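Long-range contacts in dienelactone hydrolase (Anabaena variabilis, PDB 2O2G), which probably acts as a hydrolase of the dienelactone hydrolase family, built on the alpha/beta-hydrolase fold: residues A[35-40]-A[112-117]; A[89-94]-A[125-130]. One frame throughout, in Å; residues are numbered along the deposited sequence.

Both contacts belong to the single alpha/beta-hydrolase domain, their centres about 19 Å apart and their nearest atoms about 7 Å apart without touching. Interaction 1 pairs strands 36-41 and 115-121, neighbours within the mixed sheet; interaction 2 packs helix 91-107 against helix 123-134. The segments alternate along the chain, in the order 35-40, 89-94, 112-117, 125-130. Strand 115-121 follows helix 91-107 and leads into helix 123-134 through a tight turn at S122, and the G120, S122, G124 pattern is consistent with a nucleophile elbow. One contact thus involves the strand entering this probable elbow and the other the helix leaving it.

Interaction 1. Residues A[35-40]-A[112-117]; sequences TGIVLF and QHLKVG
I37 and L114 cross at about a right angle beside the parallel pairing of strands 36-41 and 115-121, neighbours in the central sheet of the alpha/beta-hydrolase fold. The bridges G36-K115, I37-V116 and V38-G117 set the register. A ladder of four backbone hydrogen bonds joins the strands: K115 N donates to T35 O, I37 N to K115 O, G117 N to I37 O and L39 N to G117 O, each at 2.8 Å.

The tight part lies on the I37 and V116 face. With its CG1 anti to the backbone N (chi1 -169°), I37 holds CG2 between N and the carbonyl carbon, where it meets L114 CB and V116 CG2, each at 3.8 Å. L114 CD1 comes 4.0 Å from I37 CD1, while L114 CD2 reaches back to T35 C at 3.7 Å. An alanine in place of L114 would probably open a gap beside I37 CD1 and uncover the backbone of T35. Beyond the pair, L105 of helix 91-107 and A66 of strand 66-70 also touch I37.

The loose side is the exposed start of the pairing. T35 turns its side chain away, and its OG1 is hydrogen-bonded to L222 O. The K115 chain, bent at chi2 and chi4, leads its amine away from strand 36-41, yet its CD still passes 3.6 Å from T35 O.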
loop_
_atom_site.group_PDB
_atom_site.type_symbol
_atom_site.label_atom_id
_atom_site.label_comp_id
_atom_site.label_asym_id
_atom_site.label_seq_id
_atom_site.Cartn_x
_atom_site.Cartn_y
_atom_site.Cartn_z
ATOM N N THR A 35 -4.796 16.649 -2.185
ATOM C CA THR A 35 -3.638 16.981 -1.359
ATOM C C THR A 35 -2.812 15.729 -0.966
ATOM O O THR A 35 -1.633 15.859 -0.669
ATOM C CB THR A 35 -4.073 17.709 -0.076
ATOM O OG1 THR A 35 -4.786 16.807 0.778
ATOM C CG2 THR A 35 -4.968 18.888 -0.410
ATOM N N GLY A 36 -3.418 14.542 -0.977
ATOM C CA GLY A 36 -2.719 13.310 -0.626
ATOM C C GLY A 36 -2.752 12.320 -1.766
ATOM O O GLY A 36 -3.650 12.391 -2.630
ATOM N N ILE A 37 -1.742 11.439 -1.804
ATOM C CA ILE A 37 -1.725 10.371 -2.779
ATOM C C ILE A 37 -1.386 9.066 -2.069
ATOM O O ILE A 37 -0.474 9.012 -1.226
ATOM C CB ILE A 37 -0.768 10.638 -3.955
ATOM C CG1 ILE A 37 -1.011 9.595 -5.067
ATOM C CG2 ILE A 37 0.677 10.665 -3.502
ATOM C CD1 ILE A 37 -0.413 9.976 -6.401
ATOM N N VAL A 38 -2.148 8.035 -2.417
ATOM C CA VAL A 38 -1.955 6.709 -1.869
ATOM C C VAL A 38 -1.297 5.779 -2.897
ATOM O O VAL A 38 -1.868 5.472 -3.955
ATOM C CB VAL A 38 -3.291 6.136 -1.432
ATOM C CG1 VAL A 38 -3.111 4.724 -0.868
ATOM C CG2 VAL A 38 -3.938 7.089 -0.415
ATOM N N LEU A 39 -0.088 5.347 -2.573
ATOM C CA LEU A 39 0.636 4.402 -3.380
ATOM C C LEU A 39 0.302 2.992 -2.876
ATOM O O LEU A 39 0.462 2.696 -1.679
ATOM C CB LEU A 39 2.120 4.680 -3.301
ATOM C CG LEU A 39 3.092 3.823 -4.132
ATOM C CD1 LEU A 39 2.916 3.856 -5.632
ATOM C CD2 LEU A 39 4.466 4.301 -3.827
ATOM N N PHE A 40 -0.161 2.133 -3.789
ATOM C CA PHE A 40 -0.559 0.754 -3.458
ATOM C C PHE A 40 0.515 -0.300 -3.697
ATOM O O PHE A 40 1.065 -0.337 -4.760
ATOM C CB PHE A 40 -1.759 0.336 -4.306
ATOM C CG PHE A 40 -3.032 0.924 -3.879
ATOM C CD1 PHE A 40 -3.292 2.260 -4.092
ATOM C CD2 PHE A 40 -4.025 0.130 -3.306
ATOM C CE1 PHE A 40 -4.495 2.806 -3.708
ATOM C CE2 PHE A 40 -5.234 0.674 -2.944
ATOM C CZ PHE A 40 -5.463 2.011 -3.124
ATOM N N GLN A 112 4.323 16.282 -7.222
ATOM C CA GLN A 112 5.271 16.734 -6.178
ATOM C C GLN A 112 4.648 17.337 -4.921
ATOM O O GLN A 112 5.205 17.247 -3.818
ATOM C CB GLN A 112 6.295 17.712 -6.783
ATOM C CG GLN A 112 5.707 18.988 -7.420
ATOM C CD GLN A 112 6.753 19.789 -8.143
ATOM O OE1 GLN A 112 7.864 19.318 -8.349
ATOM N NE2 GLN A 112 6.395 20.985 -8.563
ATOM N N HIS A 113 3.494 17.953 -5.097
ATOM C CA HIS A 113 2.753 18.579 -4.016
ATOM C C HIS A 113 1.933 17.592 -3.191
ATOM O O HIS A 113 1.389 17.974 -2.153
ATOM C CB HIS A 113 1.785 19.600 -4.590
ATOM C CG HIS A 113 0.690 18.999 -5.428
ATOM N ND1 HIS A 113 0.908 18.502 -6.699
ATOM C CD2 HIS A 113 -0.640 18.860 -5.193
ATOM C CE1 HIS A 113 -0.239 18.074 -7.203
ATOM N NE2 HIS A 113 -1.190 18.268 -6.308
ATOM N N LEU A 114 1.825 16.332 -3.635
ATOM C CA LEU A 114 0.962 15.397 -2.930
ATOM C C LEU A 114 1.630 14.692 -1.752
ATOM O O LEU A 114 2.776 14.249 -1.849
ATOM C CB LEU A 114 0.388 14.385 -3.919
ATOM C CG LEU A 114 -0.497 14.974 -5.034
ATOM C CD1 LEU A 114 -0.687 13.944 -6.139
ATOM C CD2 LEU A 114 -1.857 15.465 -4.507
ATOM N N LYS A 115 0.903 14.571 -0.642
ATOM C CA LYS A 115 1.425 13.839 0.528
ATOM C C LYS A 115 1.260 12.329 0.322
ATOM O O LYS A 115 0.143 11.800 0.172
ATOM C CB LYS A 115 0.817 14.315 1.845
ATOM C CG LYS A 115 1.427 15.637 2.360
ATOM C CD LYS A 115 0.982 16.827 1.614
ATOM C CE LYS A 115 1.802 18.068 1.973
ATOM N NZ LYS A 115 1.915 18.267 3.429
ATOM N N VAL A 116 2.385 11.627 0.364
ATOM C CA VAL A 116 2.368 10.215 0.084
ATOM C C VAL A 116 1.970 9.357 1.263
ATOM O O VAL A 116 2.479 9.522 2.369
ATOM C CB VAL A 116 3.702 9.694 -0.472
ATOM C CG1 VAL A 116 3.645 8.175 -0.681
ATOM C CG2 VAL A 116 4.048 10.388 -1.806
ATOM N N GLY A 117 1.057 8.422 0.989
ATOM C CA GLY A 117 0.667 7.386 1.945
ATOM C C GLY A 117 0.769 6.031 1.245
ATOM O O GLY A 117 0.693 5.947 0.025
#

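Interaction 2. Residues A[89-94]-A[125-130]; sequences FDIGLL and GGAALV
I91 carries CG2 anti to its own nitrogen and CG1 anti to its carbonyl carbon (chi1 -54°), a torsion that lays the CG2 methyl against the backbone of A127. I91 CG2 is 3.9 Å from A127 CA and 4.2 Å from G126 C. Farther along the same helix, V130 has its CG2 anti to the carbonyl carbon, beside the backbone N, and from there V130 CG2 meets I91 CG2 at 4.2 Å. One methyl thus spans roughly a turn of helix 123-134.

L94, about one turn after I91, adds a second point of touch through its first side-chain carbon, with L94 CB 4.0 Å from A127 CB. The small A127 consequently lies against both I91 and L94, and the I91 CA and A127 CA atoms are 5.5 Å apart. No hydrogen bond links the segments; the contact is purely apolar.

D90 is the N-cap of helix 91-107, its OD1 accepting from L93 N at 3.1 Å from above the carboxylate plane; the bond caps the first turn, to which I91 and L94 belong.

In this contact it is that first turn of helix 91-107, through I91 and L94, that meets helix 123-134. A127 faces helix 91-107 and also touches the probable nucleophile elbow, while A128 and L129 pack on V142 of strand 139-145.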
loop_
_atom_site.group_PDB
_atom_site.type_symbol
_atom_site.label_atom_id
_atom_site.label_comp_id
_atom_site.label_asym_id
_atom_site.label_seq_id
_atom_site.Cartn_x
_atom_site.Cartn_y
_atom_site.Cartn_z
ATOM N N PHE A 89 8.119 -12.900 -3.288
ATOM C CA PHE A 89 8.146 -12.854 -1.822
ATOM C C PHE A 89 9.396 -12.124 -1.307
ATOM O O PHE A 89 9.647 -12.131 -0.099
ATOM C CB PHE A 89 8.089 -14.270 -1.222
ATOM C CG PHE A 89 6.992 -15.119 -1.785
ATOM C CD1 PHE A 89 5.653 -14.715 -1.666
ATOM C CD2 PHE A 89 7.281 -16.299 -2.443
ATOM C CE1 PHE A 89 4.651 -15.457 -2.209
ATOM C CE2 PHE A 89 6.260 -17.079 -2.963
ATOM C CZ PHE A 89 4.946 -16.644 -2.852
ATOM N N ASP A 90 10.151 -11.481 -2.204
ATOM C CA ASP A 90 11.422 -10.816 -1.845
ATOM C C ASP A 90 11.089 -9.449 -1.291
ATOM O O ASP A 90 10.984 -8.456 -2.020
ATOM C CB ASP A 90 12.340 -10.749 -3.065
ATOM C CG ASP A 90 13.713 -10.229 -2.743
ATOM O OD1 ASP A 90 13.902 -9.469 -1.758
ATOM O OD2 ASP A 90 14.625 -10.599 -3.514
ATOM N N ILE A 91 10.935 -9.396 0.023
ATOM C CA ILE A 91 10.449 -8.162 0.648
ATOM C C ILE A 91 11.432 -6.997 0.474
ATOM O O ILE A 91 10.997 -5.860 0.363
ATOM C CB ILE A 91 10.043 -8.354 2.152
ATOM C CG1 ILE A 91 9.030 -9.498 2.319
ATOM C CG2 ILE A 91 9.509 -7.061 2.746
ATOM C CD1 ILE A 91 7.760 -9.376 1.480
ATOM N N GLY A 92 12.718 -7.292 0.385
ATOM C CA GLY A 92 13.735 -6.252 0.223
ATOM C C GLY A 92 13.579 -5.575 -1.120
ATOM O O GLY A 92 13.602 -4.346 -1.226
ATOM N N LEU A 93 13.434 -6.398 -2.153
ATOM C CA LEU A 93 13.238 -5.906 -3.494
ATOM C C LEU A 93 11.926 -5.127 -3.588
ATOM O O LEU A 93 11.906 -4.025 -4.073
ATOM C CB LEU A 93 13.173 -7.069 -4.461
ATOM C CG LEU A 93 12.989 -6.699 -5.931
ATOM C CD1 LEU A 93 14.197 -5.984 -6.477
ATOM C CD2 LEU A 93 12.763 -7.968 -6.728
ATOM N N LEU A 94 10.839 -5.697 -3.092
ATOM C CA LEU A 94 9.532 -5.055 -3.241
ATOM C C LEU A 94 9.565 -3.711 -2.551
ATOM O O LEU A 94 9.052 -2.731 -3.071
ATOM C CB LEU A 94 8.400 -5.937 -2.702
ATOM C CG LEU A 94 8.222 -7.306 -3.377
ATOM C CD1 LEU A 94 7.238 -8.102 -2.527
ATOM C CD2 LEU A 94 7.757 -7.164 -4.840
ATOM N N GLY A 125 1.930 -5.261 2.630
ATOM C CA GLY A 125 1.935 -4.611 3.948
ATOM C C GLY A 125 3.333 -4.502 4.528
ATOM O O GLY A 125 3.797 -3.413 4.868
ATOM N N GLY A 126 4.016 -5.632 4.646
ATOM C CA GLY A 126 5.379 -5.642 5.136
ATOM C C GLY A 126 6.302 -4.782 4.283
ATOM O O GLY A 126 7.158 -4.056 4.820
ATOM N N ALA A 127 6.136 -4.876 2.966
ATOM C CA ALA A 127 6.977 -4.131 2.048
ATOM C C ALA A 127 6.773 -2.624 2.257
ATOM O O ALA A 127 7.741 -1.878 2.270
ATOM C CB ALA A 127 6.676 -4.538 0.638
ATOM N N ALA A 128 5.514 -2.220 2.486
ATOM C CA ALA A 128 5.134 -0.844 2.737
ATOM C C ALA A 128 5.806 -0.324 3.991
ATOM O O ALA A 128 6.290 0.818 3.987
ATOM C CB ALA A 128 3.640 -0.723 2.895
ATOM N N LEU A 129 5.813 -1.138 5.060
ATOM C CA LEU A 129 6.428 -0.707 6.303
ATOM C C LEU A 129 7.928 -0.595 6.152
ATOM O O LEU A 129 8.521 0.308 6.727
ATOM C CB LEU A 129 6.062 -1.620 7.477
ATOM C CG LEU A 129 4.562 -1.483 7.779
ATOM C CD1 LEU A 129 4.058 -2.696 8.503
ATOM C CD2 LEU A 129 4.238 -0.193 8.555
ATOM N N VAL A 130 8.556 -1.510 5.404
ATOM C CA VAL A 130 10.018 -1.436 5.221
ATOM C C VAL A 130 10.385 -0.177 4.433
ATOM O O VAL A 130 11.344 0.518 4.766
ATOM C CB VAL A 130 10.607 -2.715 4.554
ATOM C CG1 VAL A 130 12.110 -2.545 4.273
ATOM C CG2 VAL A 130 10.379 -3.922 5.436
#